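Local structure of putative transcriptional regulator (Clostridium difficile, 3QI7) at residues E33-E38 and L313-A318; L241-A244 and K248-V251. The protein is of unknown function but has a periplasmic binding protein-like fold and may bind a small ligand, perhaps as a lipoprotein or a regulator of transcription. All blocks are in the same frame, centred on the assembly; numbering follows the deposited sequence. Where two conformers were deposited one is given.

The two contacts lie on opposite sides of the chain's centre, their own centres about 35 Å apart and their nearest atoms about 22 Å apart. Contact 1 joins two helices far apart in sequence on the mixed sheet that includes strands 13-19 and 361-370; contact 2 is local, folding the chain after helix 234-247 back onto that helix beside the three-stranded parallel sheet. Along the chain, contact 2 is nested within the loop that contact 1 closes. Contact 1 is partly buried, with a tyrosine-carboxylate hydrogen bond, made in one of two conformers of the glutamate, at its more exposed border, whereas contact 2 is largely buried and combines a helix-end backbone bond with aliphatic and aromatic packing.

Contact 1: E33-E38 and L313-A318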
# COMPACT_ATOMS: atom_id res chain seq x y z
N GLU A 33 9.63 -12.56 -1.80
CA GLU A 33 10.01 -13.94 -2.09
C GLU A 33 9.66 -14.31 -3.52
O GLU A 33 10.44 -15.02 -4.19
CB GLU A 33 9.35 -14.94 -1.11
CG GLU A 33 10.02 -14.95 0.26
CD GLU A 33 11.52 -15.28 0.19
OE1 GLU A 33 11.87 -16.36 -0.36
OE2 GLU A 33 12.35 -14.44 0.64
N GLU A 34 8.49 -13.84 -3.98
CA GLU A 34 8.04 -14.05 -5.33
C GLU A 34 8.98 -13.40 -6.32
O GLU A 34 9.37 -14.01 -7.32
CB GLU A 34 6.62 -13.50 -5.51
CG GLU A 34 6.04 -13.77 -6.86
CD GLU A 34 4.53 -13.56 -6.89
OE1 GLU A 34 3.81 -14.45 -6.39
OE2 GLU A 34 4.08 -12.52 -7.42
N MSE A 35 9.40 -12.18 -6.04
CA MSE A 35 10.31 -11.49 -6.95
C MSE A 35 11.69 -12.16 -6.99
O MSE A 35 12.32 -12.23 -8.03
CB MSE A 35 10.46 -10.04 -6.54
CG MSE A 35 9.14 -9.24 -6.54
SE MSE A 35 8.84 -8.42 -8.27
CE MSE A 35 10.24 -7.09 -8.27
N ALA A 36 12.14 -12.66 -5.84
CA ALA A 36 13.35 -13.46 -5.75
C ALA A 36 13.33 -14.65 -6.70
O ALA A 36 14.33 -14.92 -7.38
CB ALA A 36 13.58 -13.94 -4.31
N LYS A 37 12.22 -15.38 -6.70
CA LYS A 37 12.05 -16.55 -7.56
C LYS A 37 12.03 -16.12 -9.04
O LYS A 37 12.66 -16.75 -9.87
CB LYS A 37 10.80 -17.33 -7.17
CG LYS A 37 10.66 -18.68 -7.84
N GLU A 38 11.34 -15.05 -9.35
CA GLU A 38 11.29 -14.49 -10.72
C GLU A 38 12.70 -14.22 -11.23
O GLU A 38 13.05 -14.58 -12.35
CB GLU A 38 10.45 -13.19 -10.71
CG GLU A 38 10.32 -12.41 -12.03
CD GLU A 38 9.29 -11.26 -11.93
OE1 GLU A 38 8.12 -11.53 -11.59
OE2 GLU A 38 9.65 -10.08 -12.17
N LEU A 313 7.57 -2.31 -7.12
CA LEU A 313 8.02 -1.19 -7.94
C LEU A 313 9.44 -0.80 -7.57
O LEU A 313 10.28 -0.54 -8.45
CB LEU A 313 7.09 0.04 -7.78
CG LEU A 313 7.59 1.37 -8.36
CD1 LEU A 313 7.75 1.23 -9.89
CD2 LEU A 313 6.69 2.58 -8.03
N ALA A 314 9.71 -0.70 -6.27
CA ALA A 314 11.07 -0.32 -5.79
C ALA A 314 12.13 -1.32 -6.25
O ALA A 314 13.23 -0.92 -6.67
CB ALA A 314 11.10 -0.17 -4.24
N ILE A 315 11.82 -2.61 -6.20
CA ILE A 315 12.78 -3.62 -6.69
C ILE A 315 13.08 -3.44 -8.20
O ILE A 315 14.24 -3.47 -8.62
CB ILE A 315 12.29 -5.05 -6.38
CG1 ILE A 315 12.27 -5.28 -4.86
CG2 ILE A 315 13.18 -6.11 -7.08
CD1 ILE A 315 11.34 -6.37 -4.42
N TYR A 316 12.04 -3.28 -9.01
CA TYR A 316 12.19 -3.09 -10.46
C TYR A 316 12.98 -1.84 -10.77
O TYR A 316 13.80 -1.83 -11.69
CB TYR A 316 10.82 -3.01 -11.17
CG TYR A 316 10.09 -4.33 -11.38
CD1 TYR A 316 10.74 -5.46 -11.84
CD2 TYR A 316 8.75 -4.42 -11.14
CE1 TYR A 316 10.05 -6.68 -12.04
CE2 TYR A 316 8.06 -5.61 -11.32
CZ TYR A 316 8.71 -6.73 -11.78
OH TYR A 316 7.97 -7.89 -11.94
N LEU A 317 12.75 -0.77 -10.00
CA LEU A 317 13.45 0.50 -10.20
C LEU A 317 14.92 0.35 -9.85
O LEU A 317 15.80 0.80 -10.60
CB LEU A 317 12.82 1.58 -9.30
CG LEU A 317 12.79 3.04 -9.72
CD1 LEU A 317 12.47 3.26 -11.21
CD2 LEU A 317 11.77 3.75 -8.81
N ALA A 318 15.19 -0.24 -8.68
CA ALA A 318 16.57 -0.48 -8.26
C ALA A 318 17.33 -1.26 -9.35
O ALA A 318 18.41 -0.87 -9.76
CB ALA A 318 16.63 -1.23 -6.93
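The axes of the two helical segments, 33-38 and 313-318, come no closer than 11.4 Å and run in roughly the same direction at 35°, with Met35 and Ile315 nearest across the gap, their CA atoms 8.3 Å apart. Side chains therefore have to span the space, and the central one does so through a Met-aromatic contact that joins helices 26-42 and 306-324 of the periplasmic binding protein-like fold. Met35, a selenomethionine here, bends at chi2 and chi3, which swings its terminal methyl CE over the Tyr316 ring. CE stands 3.8 Å from the ring centroid and almost on the ring normal, a CH-pi contact over the face, while SE lies obliquely to the ring, nearer its hydroxyl end. The same methyl meets Ile315 tip to tip: Met35 CE is 3.3 Å from Ile315 CG2, a tight approach, and CE touches the isoleucine branch and the ring face at once. Ile59 of strand 57-63 touches both Met35 and Ile315, placing this part over the sheet, and Tyr39 on helix 26-42 touches both Ile315 and Tyr316. Phe340 and Arg344 of helix 334-345 also pack against Tyr316. One turn beyond Met35, Glu38, in the conformer given, extends its chain from a CG anti to the backbone N (chi1 177°), bringing the carboxylate to the edge of the Tyr316 ring, the two planes 23° apart. There Tyr316 OH donates to the syn lone pair of Glu38 OE2 at 2.8 Å.

Contact 2: L241-A244 and K248-V251; sequences LTKA and KYIV
Ala244 O receives the backbone N-H of Lys248 at 2.7 Å from Lys248 N, a bent bond (136° at the hydrogen) with the donor tilted 33° from the carbonyl plane. It marks the C-terminal end of helix 234-247, where Lys248 leaves helical geometry with a positive phi of 70° and the chain turns back along the helix. Tyr249 then lays its ring against the last turns. Ala244 CA sits over one face toward the rim, 3.7 Å from the centroid, in a CH-pi contact, and Ala244 CB lies 3.5 Å from Tyr249 CE1. The ring's hydroxyl reaches past Lys243 CB, 3.2 Å from Tyr249 OH, to hydrogen-bond Ile240 O, which ties the far end of the ring to the helix backbone. Farther along, Val251 points its branches at the helix: CG1 meets Leu241 CD2 at 3.8 Å and CG2 meets Ala244 CB. The amine of Lys243 forms salt bridges with Glu217 and Glu246. Backbone bonds from Ile250 to Ile227 and Val229 set the returning chain beside strand 228-231, while Ile216 and Val220 of helix 203-223 pack on Tyr249.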
# COMPACT_ATOMS: atom_id res chain seq x y z
N LEU A 241 -18.44 -4.48 4.19
CA LEU A 241 -18.59 -5.24 2.95
C LEU A 241 -19.69 -6.31 3.09
O LEU A 241 -20.50 -6.50 2.19
CB LEU A 241 -17.27 -5.87 2.56
CG LEU A 241 -16.25 -4.91 1.92
CD1 LEU A 241 -14.89 -5.60 1.78
CD2 LEU A 241 -16.75 -4.36 0.57
N THR A 242 -19.70 -7.02 4.21
CA THR A 242 -20.74 -8.00 4.49
C THR A 242 -22.14 -7.37 4.43
O THR A 242 -23.02 -7.89 3.77
CB THR A 242 -20.50 -8.66 5.85
OG1 THR A 242 -19.20 -9.25 5.85
CG2 THR A 242 -21.57 -9.74 6.17
N LYS A 243 -22.33 -6.24 5.11
CA LYS A 243 -23.63 -5.55 5.09
C LYS A 243 -23.99 -4.99 3.69
O LYS A 243 -25.19 -4.95 3.33
CB LYS A 243 -23.68 -4.46 6.18
CG LYS A 243 -25.03 -3.85 6.45
CD LYS A 243 -25.95 -4.84 7.12
CE LYS A 243 -26.85 -4.20 8.12
NZ LYS A 243 -27.83 -5.21 8.59
N ALA A 244 -22.99 -4.57 2.93
CA ALA A 244 -23.17 -4.08 1.55
C ALA A 244 -23.85 -5.12 0.65
O ALA A 244 -24.63 -4.76 -0.23
CB ALA A 244 -21.83 -3.69 0.91
N LYS A 248 -26.90 -3.23 -0.43
CA LYS A 248 -26.55 -2.95 -1.82
C LYS A 248 -26.13 -1.52 -2.02
O LYS A 248 -26.44 -0.89 -3.02
CB LYS A 248 -27.66 -3.35 -2.78
CG LYS A 248 -28.13 -4.80 -2.60
CD LYS A 248 -27.95 -5.57 -3.89
CE LYS A 248 -28.76 -6.87 -3.88
NZ LYS A 248 -28.01 -7.93 -3.17
N TYR A 249 -25.37 -1.03 -1.04
CA TYR A 249 -24.83 0.30 -1.10
C TYR A 249 -23.47 0.27 -1.79
O TYR A 249 -23.13 -0.74 -2.41
CB TYR A 249 -24.79 0.94 0.32
CG TYR A 249 -24.14 0.16 1.43
CD1 TYR A 249 -22.76 0.06 1.54
CD2 TYR A 249 -24.91 -0.44 2.42
CE1 TYR A 249 -22.15 -0.62 2.63
CE2 TYR A 249 -24.33 -1.14 3.49
CZ TYR A 249 -22.97 -1.23 3.59
OH TYR A 249 -22.43 -1.91 4.65
N ILE A 250 -22.74 1.37 -1.73
CA ILE A 250 -21.44 1.47 -2.37
C ILE A 250 -20.29 1.38 -1.35
O ILE A 250 -20.36 1.96 -0.27
CB ILE A 250 -21.29 2.80 -3.16
CG1 ILE A 250 -22.35 2.92 -4.25
CG2 ILE A 250 -19.93 2.93 -3.77
CD1 ILE A 250 -22.76 4.40 -4.53
N VAL A 251 -19.26 0.62 -1.71
CA VAL A 251 -17.99 0.61 -0.96
C VAL A 251 -16.86 0.86 -1.96
O VAL A 251 -16.25 -0.07 -2.52
CB VAL A 251 -17.79 -0.69 -0.15
CG1 VAL A 251 -16.55 -0.56 0.75
CG2 VAL A 251 -19.07 -1.01 0.65